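Local coordinates for DUF1881 domain-containing protein (Neurospora crassa, PDB 5Z6D) that pairs a betagamma-crystallin domain with an Ig-like domain, probably binds calcium only poorly because their interface disables the site, and is abundant in perithecia, at residues K51-Q56 with V133-E138; G62-W67 with A92-F97; D99-A104 with V201-S206; S188-T191 with S195-V198. The protein carries 1 engineered substitution. All blocks are in the same frame, centred on the assembly; numbering follows the deposited sequence.

Interaction 1: residues K51-Q56 with V133-E138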
loop_
_atom_site.group_PDB
_atom_site.type_symbol
_atom_site.label_atom_id
_atom_site.label_comp_id
_atom_site.label_asym_id
_atom_site.label_seq_id
_atom_site.Cartn_x
_atom_site.Cartn_y
_atom_site.Cartn_z
ATOM N N LYS A 51 -0.432 6.522 -13.385
ATOM C CA LYS A 51 -0.855 6.662 -12.013
ATOM C C LYS A 51 0.411 6.585 -11.169
ATOM O O LYS A 51 1.365 5.912 -11.556
ATOM C CB LYS A 51 -1.856 5.565 -11.676
ATOM C CG LYS A 51 -2.075 5.235 -10.239
ATOM C CD LYS A 51 -2.994 4.027 -10.218
ATOM C CE LYS A 51 -3.377 3.608 -8.844
ATOM N NZ LYS A 51 -4.457 2.604 -8.963
ATOM N N VAL A 52 0.464 7.311 -10.053
ATOM C CA VAL A 52 1.618 7.214 -9.164
ATOM C C VAL A 52 1.209 6.578 -7.854
ATOM O O VAL A 52 0.215 6.983 -7.242
ATOM C CB VAL A 52 2.245 8.577 -8.844
ATOM C CG1 VAL A 52 3.497 8.398 -7.980
ATOM C CG2 VAL A 52 2.587 9.342 -10.111
ATOM N N ILE A 53 1.969 5.576 -7.430
ATOM C CA ILE A 53 1.829 5.064 -6.074
ATOM C C ILE A 53 3.055 5.494 -5.289
ATOM O O ILE A 53 4.166 5.143 -5.654
ATOM C CB ILE A 53 1.675 3.535 -6.054
ATOM C CG1 ILE A 53 0.428 3.116 -6.843
ATOM C CG2 ILE A 53 1.617 3.030 -4.606
ATOM C CD1 ILE A 53 0.359 1.614 -7.116
ATOM N N ALA A 54 2.854 6.266 -4.222
ATOM C CA ALA A 54 3.963 6.802 -3.416
ATOM C C ALA A 54 3.886 6.274 -1.985
ATOM O O ALA A 54 2.806 6.199 -1.422
ATOM C CB ALA A 54 3.940 8.347 -3.427
ATOM N N TRP A 55 5.023 5.900 -1.397
ATOM C CA TRP A 55 4.989 5.361 -0.055
ATOM C C TRP A 55 6.284 5.622 0.695
ATOM O O TRP A 55 7.170 6.353 0.228
ATOM C CB TRP A 55 4.635 3.859 -0.075
ATOM C CG TRP A 55 5.634 2.850 -0.640
ATOM C CD1 TRP A 55 6.420 1.998 0.084
ATOM C CD2 TRP A 55 5.873 2.546 -2.030
ATOM N NE1 TRP A 55 7.149 1.189 -0.772
ATOM C CE2 TRP A 55 6.843 1.510 -2.060
ATOM C CE3 TRP A 55 5.378 3.046 -3.239
ATOM C CZ2 TRP A 55 7.323 0.969 -3.269
ATOM C CZ3 TRP A 55 5.856 2.509 -4.435
ATOM C CH2 TRP A 55 6.817 1.478 -4.438
ATOM N N GLN A 56 6.354 5.048 1.888
ATOM C CA GLN A 56 7.429 5.324 2.821
ATOM C C GLN A 56 8.382 4.133 2.896
ATOM O O GLN A 56 8.023 3.083 3.408
ATOM C CB GLN A 56 6.838 5.638 4.194
ATOM C CG GLN A 56 7.868 6.035 5.207
ATOM C CD GLN A 56 8.756 7.130 4.689
ATOM O OE1 GLN A 56 9.926 6.901 4.379
ATOM N NE2 GLN A 56 8.202 8.332 4.572
ATOM N N VAL A 133 0.565 -2.946 0.963
ATOM C CA VAL A 133 1.184 -4.259 1.144
ATOM C C VAL A 133 1.450 -4.964 -0.186
ATOM O O VAL A 133 1.938 -6.112 -0.219
ATOM C CB VAL A 133 0.327 -5.182 2.061
ATOM C CG1 VAL A 133 0.214 -4.602 3.483
ATOM C CG2 VAL A 133 -1.056 -5.421 1.469
ATOM N N GLY A 134 1.159 -4.295 -1.298
ATOM C CA GLY A 134 1.560 -4.864 -2.579
ATOM C C GLY A 134 1.146 -3.993 -3.746
ATOM O O GLY A 134 0.351 -3.066 -3.567
ATOM N N ILE A 135 1.694 -4.258 -4.928
ATOM C CA ILE A 135 1.260 -3.572 -6.145
ATOM C C ILE A 135 1.019 -4.644 -7.191
ATOM O O ILE A 135 1.897 -5.468 -7.438
ATOM C CB ILE A 135 2.315 -2.565 -6.647
ATOM C CG1 ILE A 135 2.533 -1.462 -5.603
ATOM C CG2 ILE A 135 1.893 -1.949 -7.983
ATOM C CD1 ILE A 135 3.641 -0.457 -5.938
ATOM N N MET A 136 -0.167 -4.660 -7.782
ATOM C CA MET A 136 -0.486 -5.701 -8.755
ATOM C C MET A 136 -1.048 -5.113 -10.023
ATOM O O MET A 136 -2.118 -4.517 -10.003
ATOM C CB MET A 136 -1.485 -6.699 -8.188
ATOM C CG MET A 136 -1.827 -7.803 -9.189
ATOM S SD MET A 136 -2.852 -9.122 -8.514
ATOM C CE MET A 136 -1.736 -9.864 -7.316
ATOM N N PRO A 137 -0.339 -5.311 -11.138
ATOM C CA PRO A 137 -0.857 -4.882 -12.439
ATOM C C PRO A 137 -2.108 -5.661 -12.818
ATOM O O PRO A 137 -2.327 -6.771 -12.318
ATOM C CB PRO A 137 0.298 -5.190 -13.399
ATOM C CG PRO A 137 1.086 -6.261 -12.714
ATOM C CD PRO A 137 0.978 -5.960 -11.247
ATOM N N GLU A 138 -2.931 -5.079 -13.683
ATOM C CA GLU A 138 -4.127 -5.754 -14.166
ATOM C C GLU A 138 -3.705 -7.073 -14.804
ATOM O O GLU A 138 -2.775 -7.105 -15.609
ATOM C CB GLU A 138 -4.881 -4.862 -15.159
ATOM C CG GLU A 138 -6.204 -5.423 -15.644
ATOM C CD GLU A 138 -6.043 -6.342 -16.832
ATOM O OE1 GLU A 138 -5.031 -6.210 -17.554
ATOM O OE2 GLU A 138 -6.924 -7.198 -17.041
#
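Ile-53 and Ile-135 have nearly the same rotamer. In each, CG1 lies anti to the carbonyl carbon (chi1 -60° in Ile-53, -63° in Ile-135), and the chain then runs on extended to CD1. With both side chains directed at the opposite strand, this brings them tip to tip. Ile-53 CD1 rests 4.0 Å from Ile-135 CG2. Trp-55 comes in from beside Ile-53, and its six-membered ring meets the other branch of the same isoleucine. Ile-135 CD1 sits 4.0 Å from Trp-55 CZ3 and is equally near CH2, in an oblique approach. The contact is purely apolar. The indole N-H is used elsewhere, in a hydrogen bond from Trp-55 NE1 to Val-117 O. Were Ile-135 cut back to an alanine, Ile-53 CD1 and the Trp-55 ring would probably lose the group they pack on. This is a join between the betagamma-crystallin and Ig-like domains. The Trp-55 side chain is about 7 Å from that of Ser-81. Ser-81 and Gln-56 are calcium ligands seen in this protein, though no calcium is bound to this chain here. Strand 50-55 runs between strands 82-87 and 64-67. Strand 131-136 lies beside strand 91-99, with a classic beta bulge at Val-133 and Gly-134 opposite Ile-93.

Interaction 2: residues G62-W67 with A92-F97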
loop_
_atom_site.group_PDB
_atom_site.type_symbol
_atom_site.label_atom_id
_atom_site.label_comp_id
_atom_site.label_asym_id
_atom_site.label_seq_id
_atom_site.Cartn_x
_atom_site.Cartn_y
_atom_site.Cartn_z
ATOM N N GLY A 62 3.743 1.434 6.181
ATOM C CA GLY A 62 2.907 1.183 5.016
ATOM C C GLY A 62 2.176 2.425 4.507
ATOM O O GLY A 62 1.368 2.340 3.591
ATOM N N HIS A 63 2.473 3.581 5.082
ATOM C CA HIS A 63 1.755 4.800 4.688
ATOM C C HIS A 63 1.953 5.093 3.207
ATOM O O HIS A 63 3.059 5.009 2.687
ATOM C CB HIS A 63 2.216 5.989 5.517
ATOM C CG HIS A 63 1.791 5.916 6.950
ATOM N ND1 HIS A 63 2.268 6.779 7.914
ATOM C CD2 HIS A 63 0.935 5.078 7.584
ATOM C CE1 HIS A 63 1.721 6.478 9.079
ATOM N NE2 HIS A 63 0.911 5.448 8.906
ATOM N N TYR A 64 0.880 5.459 2.514
ATOM C CA TYR A 64 1.022 5.698 1.092
ATOM C C TYR A 64 -0.023 6.672 0.577
ATOM O O TYR A 64 -1.005 6.973 1.265
ATOM C CB TYR A 64 0.925 4.382 0.299
ATOM C CG TYR A 64 -0.490 3.846 0.151
ATOM C CD1 TYR A 64 -1.179 3.978 -1.048
ATOM C CD2 TYR A 64 -1.133 3.216 1.214
ATOM C CE1 TYR A 64 -2.476 3.504 -1.188
ATOM C CE2 TYR A 64 -2.425 2.733 1.082
ATOM C CZ TYR A 64 -3.088 2.877 -0.126
ATOM O OH TYR A 64 -4.370 2.397 -0.277
ATOM N N ARG A 65 0.212 7.167 -0.632
ATOM C CA ARG A 65 -0.773 7.944 -1.368
ATOM C C ARG A 65 -0.813 7.453 -2.799
ATOM O O ARG A 65 0.191 6.948 -3.301
ATOM C CB ARG A 65 -0.433 9.427 -1.342
ATOM C CG ARG A 65 -0.492 10.048 0.031
ATOM C CD ARG A 65 -1.914 10.214 0.531
ATOM N NE ARG A 65 -1.919 10.829 1.857
ATOM C CZ ARG A 65 -2.012 12.138 2.081
ATOM N NH1 ARG A 65 -2.123 12.995 1.067
ATOM N NH2 ARG A 65 -2.004 12.594 3.328
ATOM N N GLU A 66 -1.971 7.580 -3.437
ATOM C CA GLU A 66 -2.096 7.345 -4.871
ATOM C C GLU A 66 -2.447 8.649 -5.553
ATOM O O GLU A 66 -3.384 9.326 -5.133
ATOM C CB GLU A 66 -3.180 6.312 -5.197
ATOM C CG GLU A 66 -2.860 4.870 -4.859
ATOM C CD GLU A 66 -4.045 3.952 -5.147
ATOM O OE1 GLU A 66 -5.167 4.272 -4.703
ATOM O OE2 GLU A 66 -3.865 2.924 -5.828
ATOM N N TRP A 67 -1.707 9.006 -6.597
ATOM C CA TRP A 67 -2.075 10.173 -7.400
ATOM C C TRP A 67 -2.533 9.676 -8.757
ATOM O O TRP A 67 -1.716 9.205 -9.553
ATOM C CB TRP A 67 -0.904 11.151 -7.518
ATOM C CG TRP A 67 -0.440 11.606 -6.164
ATOM C CD1 TRP A 67 -1.225 12.064 -5.155
ATOM C CD2 TRP A 67 0.906 11.640 -5.676
ATOM N NE1 TRP A 67 -0.465 12.368 -4.057
ATOM C CE2 TRP A 67 0.850 12.118 -4.345
ATOM C CE3 TRP A 67 2.151 11.288 -6.216
ATOM C CZ2 TRP A 67 1.989 12.258 -3.550
ATOM C CZ3 TRP A 67 3.287 11.425 -5.416
ATOM C CH2 TRP A 67 3.193 11.914 -4.104
ATOM N N ALA A 92 -2.980 -0.658 -6.166
ATOM C CA ALA A 92 -2.323 -0.664 -4.868
ATOM C C ALA A 92 -3.112 -1.564 -3.937
ATOM O O ALA A 92 -4.293 -1.346 -3.689
ATOM C CB ALA A 92 -2.217 0.740 -4.303
ATOM N N ILE A 93 -2.446 -2.600 -3.435
ATOM C CA ILE A 93 -3.042 -3.499 -2.468
ATOM C C ILE A 93 -2.757 -2.955 -1.081
ATOM O O ILE A 93 -1.579 -2.744 -0.720
ATOM C CB ILE A 93 -2.490 -4.940 -2.575
ATOM C CG1 ILE A 93 -2.576 -5.459 -4.013
ATOM C CG2 ILE A 93 -3.255 -5.881 -1.642
ATOM C CD1 ILE A 93 -1.891 -6.823 -4.192
ATOM N N SER A 94 -3.833 -2.752 -0.316
ATOM C CA SER A 94 -3.726 -2.162 1.016
ATOM C C SER A 94 -4.557 -2.895 2.071
ATOM O O SER A 94 -5.636 -3.402 1.779
ATOM C CB SER A 94 -4.127 -0.686 0.977
ATOM O OG SER A 94 -5.484 -0.536 0.593
ATOM N N PHE A 95 -4.018 -2.954 3.286
ATOM C CA PHE A 95 -4.664 -3.576 4.450
ATOM C C PHE A 95 -4.908 -2.571 5.570
ATOM O O PHE A 95 -4.076 -1.675 5.789
ATOM C CB PHE A 95 -3.788 -4.671 5.060
ATOM C CG PHE A 95 -3.785 -5.979 4.337
ATOM C CD1 PHE A 95 -4.674 -6.267 3.321
ATOM C CD2 PHE A 95 -2.901 -6.975 4.770
ATOM C CE1 PHE A 95 -4.645 -7.499 2.695
ATOM C CE2 PHE A 95 -2.863 -8.205 4.147
ATOM C CZ PHE A 95 -3.735 -8.482 3.121
ATOM N N LEU A 96 -6.003 -2.752 6.308
ATOM C CA LEU A 96 -6.201 -2.091 7.599
ATOM C C LEU A 96 -6.468 -3.178 8.649
ATOM O O LEU A 96 -7.356 -4.014 8.464
ATOM C CB LEU A 96 -7.354 -1.084 7.530
ATOM C CG LEU A 96 -7.563 -0.178 8.749
ATOM C CD1 LEU A 96 -6.387 0.763 8.903
ATOM C CD2 LEU A 96 -8.858 0.596 8.603
ATOM N N PHE A 97 -5.706 -3.159 9.744
ATOM C CA PHE A 97 -5.735 -4.240 10.729
ATOM C C PHE A 97 -6.591 -3.888 11.940
ATOM O O PHE A 97 -6.312 -2.915 12.649
ATOM C CB PHE A 97 -4.311 -4.585 11.166
ATOM C CG PHE A 97 -4.218 -5.771 12.101
ATOM C CD1 PHE A 97 -5.006 -6.894 11.910
ATOM C CD2 PHE A 97 -3.309 -5.770 13.159
ATOM C CE1 PHE A 97 -4.901 -8.002 12.768
ATOM C CE2 PHE A 97 -3.206 -6.876 14.027
ATOM C CZ PHE A 97 -3.998 -7.996 13.819
#
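Tyr-64 and Glu-66 reach from the crystallin sheet to Ala-92 and Ser-94 of the Ig-like domain. This is a sheet-to-sheet contact between the betagamma-crystallin domain and the Ig-like domain, with strands 64-67 and 92-97 in different sheets. Their axes stay 9.7 Å apart at closest approach, and side chains bridge the distance. Tyr-64 holds CG between its backbone N and carbonyl carbon (chi1 76°), which carries the phenol across to the other strand. The ring meets Ala-92 and Ser-94 obliquely. Tyr-64 CE2 is 3.8 Å from Ser-94 CB, and CE1 is 4.2 Å from Ala-92 CB. Ser-94 adopts the same kind of first torsion (chi1 63°), which places OG close to the phenol oxygen. The hydroxyls Ser-94 OG and Tyr-64 OH are 3.3 Å apart. Any hydrogen bond here is weak, and the serine proton has another acceptor within reach. Ser-94 CB itself packs against the phenol oxygen and CE2. Glu-66 is turned the other way at its first torsion, with CG anti to the carbonyl carbon, and is extended beyond it. This brings the carboxylate over to Ala-92. Glu-66 CG also lies in the plane of the Tyr-64 ring, at the ring edge. Glu-66 OE2 makes a long, weak ion pair with Lys-51 NZ. Across the interface, Glu-66 OE2 lies 3.1 Å from Ala-92 CB.

Interaction 3: residues D99-A104 with V201-S206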
loop_
_atom_site.group_PDB
_atom_site.type_symbol
_atom_site.label_atom_id
_atom_site.label_comp_id
_atom_site.label_asym_id
_atom_site.label_seq_id
_atom_site.Cartn_x
_atom_site.Cartn_y
_atom_site.Cartn_z
ATOM N N ASP A 99 -9.047 -5.455 15.392
ATOM C CA ASP A 99 -9.091 -6.464 16.429
ATOM C C ASP A 99 -10.475 -6.466 17.060
ATOM O O ASP A 99 -10.914 -5.456 17.611
ATOM C CB ASP A 99 -8.026 -6.187 17.487
ATOM C CG ASP A 99 -8.241 -7.000 18.749
ATOM O OD1 ASP A 99 -8.706 -8.154 18.637
ATOM O OD2 ASP A 99 -7.950 -6.481 19.846
ATOM N N ALA A 100 -11.161 -7.596 16.968
ATOM C CA ALA A 100 -12.514 -7.711 17.503
ATOM C C ALA A 100 -12.540 -8.440 18.842
ATOM O O ALA A 100 -13.619 -8.705 19.376
ATOM C CB ALA A 100 -13.411 -8.423 16.501
ATOM N N THR A 101 -11.362 -8.754 19.381
ATOM C CA THR A 101 -11.272 -9.571 20.594
ATOM C C THR A 101 -11.168 -8.775 21.897
ATOM O O THR A 101 -10.975 -9.360 22.974
ATOM C CB THR A 101 -10.060 -10.528 20.535
ATOM O OG1 THR A 101 -8.844 -9.773 20.608
ATOM C CG2 THR A 101 -10.088 -11.352 19.250
ATOM N N GLY A 102 -11.277 -7.455 21.811
ATOM C CA GLY A 102 -11.315 -6.620 23.000
ATOM C C GLY A 102 -9.981 -6.072 23.476
ATOM O O GLY A 102 -9.875 -5.591 24.598
ATOM N N GLY A 103 -8.966 -6.124 22.619
ATOM C CA GLY A 103 -7.643 -5.663 22.993
ATOM C C GLY A 103 -7.476 -4.155 22.979
ATOM O O GLY A 103 -8.315 -3.423 22.438
ATOM N N ALA A 104 -6.383 -3.695 23.584
ATOM C CA ALA A 104 -6.012 -2.285 23.562
ATOM C C ALA A 104 -5.548 -1.883 22.170
ATOM O O ALA A 104 -5.189 -2.735 21.357
ATOM C CB ALA A 104 -4.914 -2.004 24.590
ATOM N N VAL A 201 -10.227 -12.146 14.804
ATOM C CA VAL A 201 -11.514 -12.561 15.361
ATOM C C VAL A 201 -11.332 -13.551 16.516
ATOM O O VAL A 201 -12.266 -13.827 17.268
ATOM C CB VAL A 201 -12.424 -13.180 14.276
ATOM C CG1 VAL A 201 -12.886 -12.100 13.285
ATOM C CG2 VAL A 201 -11.706 -14.302 13.550
ATOM N N ASP A 202 -10.117 -14.061 16.665
ATOM C CA ASP A 202 -9.806 -15.020 17.720
ATOM C C ASP A 202 -8.358 -14.829 18.152
ATOM O O ASP A 202 -7.466 -14.816 17.312
ATOM C CB ASP A 202 -10.050 -16.447 17.218
ATOM C CG ASP A 202 -9.631 -17.507 18.218
ATOM O OD1 ASP A 202 -9.550 -17.202 19.427
ATOM O OD2 ASP A 202 -9.389 -18.656 17.787
ATOM N N ASN A 203 -8.115 -14.657 19.447
ATOM C CA ASN A 203 -6.751 -14.391 19.893
ATOM C C ASN A 203 -6.095 -15.604 20.541
ATOM O O ASN A 203 -5.030 -15.495 21.142
ATOM C CB ASN A 203 -6.717 -13.187 20.843
ATOM C CG ASN A 203 -7.594 -13.371 22.067
ATOM O OD1 ASN A 203 -8.432 -14.266 22.119
ATOM N ND2 ASN A 203 -7.412 -12.503 23.055
ATOM N N LYS A 204 -6.721 -16.764 20.386
ATOM C CA LYS A 204 -6.105 -18.024 20.791
ATOM C C LYS A 204 -5.065 -18.480 19.763
ATOM O O LYS A 204 -5.381 -18.649 18.590
ATOM C CB LYS A 204 -7.173 -19.106 20.977
ATOM C CG LYS A 204 -6.643 -20.407 21.564
ATOM C CD LYS A 204 -7.714 -21.496 21.548
ATOM C CE LYS A 204 -7.364 -22.639 22.487
ATOM N NZ LYS A 204 -6.051 -23.253 22.150
ATOM N N PRO A 205 -3.816 -18.681 20.202
ATOM C CA PRO A 205 -2.734 -19.101 19.315
ATOM C C PRO A 205 -3.021 -20.430 18.650
ATOM O O PRO A 205 -3.754 -21.261 19.195
ATOM C CB PRO A 205 -1.529 -19.220 20.257
ATOM C CG PRO A 205 -1.838 -18.305 21.347
ATOM C CD PRO A 205 -3.320 -18.439 21.562
ATOM N N SER A 206 -2.437 -20.608 17.473
ATOM C CA SER A 206 -2.557 -21.845 16.725
ATOM C C SER A 206 -2.128 -23.043 17.573
ATOM O O SER A 206 -1.046 -23.051 18.166
ATOM C CB SER A 206 -1.721 -21.750 15.447
ATOM O OG SER A 206 -1.974 -20.520 14.778
#
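Thr-101 and Asn-203 meet where two irregular loops pass, each shaped by an Asx turn. In the first, Asp-99 OD1 accepts the backbone N-H of Thr-101 at 2.8 Å (160°). In the second, Asp-202 OD1 accepts that of Lys-204 at 3.0 Å. Both donors stand well above the carboxylate planes. Asp-99 is gripped further. Its OD1 takes Thr-101 OG1 at 2.6 Å through the syn lone pair, and OD2 takes Gly-103 N. Three bonds thus fix the carboxylate within its own loop. With OG1 held by Asp-99, Thr-101 CG2 lies anti to the carbonyl carbon and points its methyl at the other loop. There it touches backbone: Thr-101 CG2 is 3.7 Å from both Val-201 C and Asp-202 N. Asn-203 crosses the threonine obliquely, and its ND2 is 3.9 Å from Thr-101 OG1. That amide nitrogen instead bonds Tyr-108 OH. A serine in place of Thr-101 would probably open a gap against the backbone at Val-201 and Asp-202, since the touching methyl would be gone. This is surface packing at the far end of the Ig-like domain. It ties the loop between strands 91-99 and 108-112 to the tail after strand 195-200, and Asn-203 also rests on Ile-158 of strand 157-168.

Interaction 4: residues S188-T191 with S195-V198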
loop_
_atom_site.group_PDB
_atom_site.type_symbol
_atom_site.label_atom_id
_atom_site.label_comp_id
_atom_site.label_asym_id
_atom_site.label_seq_id
_atom_site.Cartn_x
_atom_site.Cartn_y
_atom_site.Cartn_z
ATOM N N SER A 188 -10.688 -11.527 6.391
ATOM C CA SER A 188 -10.554 -10.367 5.522
ATOM C C SER A 188 -11.920 -9.956 5.004
ATOM O O SER A 188 -12.789 -10.797 4.770
ATOM C CB SER A 188 -9.592 -10.644 4.363
ATOM O OG SER A 188 -10.141 -11.551 3.429
ATOM N N LYS A 189 -12.102 -8.648 4.857
ATOM C CA LYS A 189 -13.326 -8.070 4.326
ATOM C C LYS A 189 -12.937 -7.055 3.272
ATOM O O LYS A 189 -12.160 -6.142 3.552
ATOM C CB LYS A 189 -14.138 -7.405 5.430
ATOM C CG LYS A 189 -15.395 -6.711 4.943
ATOM C CD LYS A 189 -15.860 -5.646 5.929
ATOM C CE LYS A 189 -17.262 -5.155 5.585
ATOM N NZ LYS A 189 -17.459 -4.955 4.118
ATOM N N ARG A 190 -13.462 -7.206 2.062
ATOM C CA ARG A 190 -13.140 -6.266 0.993
ATOM C C ARG A 190 -13.698 -4.880 1.313
ATOM O O ARG A 190 -14.855 -4.758 1.735
ATOM C CB ARG A 190 -13.684 -6.758 -0.352
ATOM C CG ARG A 190 -13.481 -5.762 -1.490
ATOM C CD ARG A 190 -14.039 -6.273 -2.816
ATOM N NE ARG A 190 -13.403 -7.520 -3.224
ATOM C CZ ARG A 190 -12.192 -7.596 -3.760
ATOM N NH1 ARG A 190 -11.486 -6.488 -3.983
ATOM N NH2 ARG A 190 -11.687 -8.779 -4.088
ATOM N N THR A 191 -12.877 -3.845 1.127
ATOM C CA THR A 191 -13.335 -2.471 1.338
ATOM C C THR A 191 -13.109 -1.623 0.091
ATOM O O THR A 191 -13.384 -0.421 0.092
ATOM C CB THR A 191 -12.641 -1.802 2.542
ATOM O OG1 THR A 191 -11.220 -1.818 2.360
ATOM C CG2 THR A 191 -12.989 -2.540 3.837
ATOM N N SER A 195 -8.465 -3.140 -1.559
ATOM C CA SER A 195 -8.242 -2.820 -0.150
ATOM C C SER A 195 -9.073 -3.744 0.720
ATOM O O SER A 195 -10.181 -4.146 0.345
ATOM C CB SER A 195 -8.572 -1.358 0.156
ATOM O OG SER A 195 -9.943 -1.095 -0.061
ATOM N N PHE A 196 -8.521 -4.092 1.880
ATOM C CA PHE A 196 -9.100 -5.112 2.744
ATOM C C PHE A 196 -8.937 -4.715 4.203
ATOM O O PHE A 196 -7.857 -4.293 4.630
ATOM C CB PHE A 196 -8.445 -6.482 2.483
ATOM C CG PHE A 196 -8.496 -6.905 1.040
ATOM C CD1 PHE A 196 -9.562 -7.647 0.559
ATOM C CD2 PHE A 196 -7.497 -6.529 0.155
ATOM C CE1 PHE A 196 -9.614 -8.023 -0.772
ATOM C CE2 PHE A 196 -7.544 -6.897 -1.173
ATOM C CZ PHE A 196 -8.603 -7.646 -1.640
ATOM N N GLU A 197 -10.018 -4.855 4.960
ATOM C CA GLU A 197 -9.943 -4.793 6.408
ATOM C C GLU A 197 -9.659 -6.201 6.902
ATOM O O GLU A 197 -10.413 -7.130 6.615
ATOM C CB GLU A 197 -11.245 -4.246 6.988
ATOM C CG GLU A 197 -11.078 -3.386 8.223
ATOM C CD GLU A 197 -12.373 -2.704 8.621
ATOM O OE1 GLU A 197 -13.243 -3.388 9.199
ATOM O OE2 GLU A 197 -12.523 -1.493 8.348
ATOM N N VAL A 198 -8.546 -6.376 7.600
ATOM C CA VAL A 198 -8.204 -7.686 8.120
ATOM C C VAL A 198 -8.433 -7.630 9.616
ATOM O O VAL A 198 -7.856 -6.784 10.294
ATOM C CB VAL A 198 -6.759 -8.062 7.792
ATOM C CG1 VAL A 198 -6.355 -9.357 8.514
ATOM C CG2 VAL A 198 -6.582 -8.179 6.272
#
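A beta hairpin joins Ser-188 to Thr-191 with Ser-195 to Val-198, its arms antiparallel. Lys-189 and Glu-197 form the hydrogen-bonded pair. Lys-189 N donates to Glu-197 O, and Glu-197 N donates back to Lys-189 O, each at 2.9 Å. Ser-188 with Val-198 and Arg-190 with Phe-196 are non-hydrogen-bonded pairs. Near the turn, Thr-191 N gives Ser-195 O a straight bond of 2.8 Å (175°), though from above the carbonyl plane. The hydroxyls Thr-191 OG1 and Ser-195 OG also bond, at 2.8 Å, and either may donate. Thr-191 OG1 has a further partner in Tyr-130 OH. Arg-190 and Phe-196 lie side by side on one face. The arginine runs out extended and bends at its third torsion (chi3 -60°), bringing the guanidinium next to the ring. Phe-196 CE1 lies over one guanidinium face, 4.0 Å from Arg-190 CZ. The planes are 63° apart, so the groups are far from a flat stack. Arg-190 NH2 forms a salt bridge with Asp-175 OD1 and bonds Val-174 O, which links the hairpin to strand 173-177 of the other Ig-like sheet. Strand 186-190 is an edge strand of its sheet within this chain, while strand 195-200 pairs in parallel with strand 91-99.

Interactions 1 and 2 form one interface between the domains. Strands 50-55 and 64-67 are neighbours in the crystallin sheet, and strands 131-136 and 91-99 are neighbours in the Ig-like sheet. Interaction 1 is buried and wholly apolar, whereas interaction 2 is partly buried and adds polar groups. Interaction 4 lies in the same Ig-like sheet, about 12 Å from interaction 2 between centres, and is built on backbone hydrogen bonds. Residues 92-97 connect the two: the Leu-96 backbone probably hydrogen-bonds Phe-196 O and Val-198 N. Interaction 3 is a surface contact about 30 Å from interaction 1 between centres. There the Asx-turn bonds lie within each loop, and the two loops meet by packing.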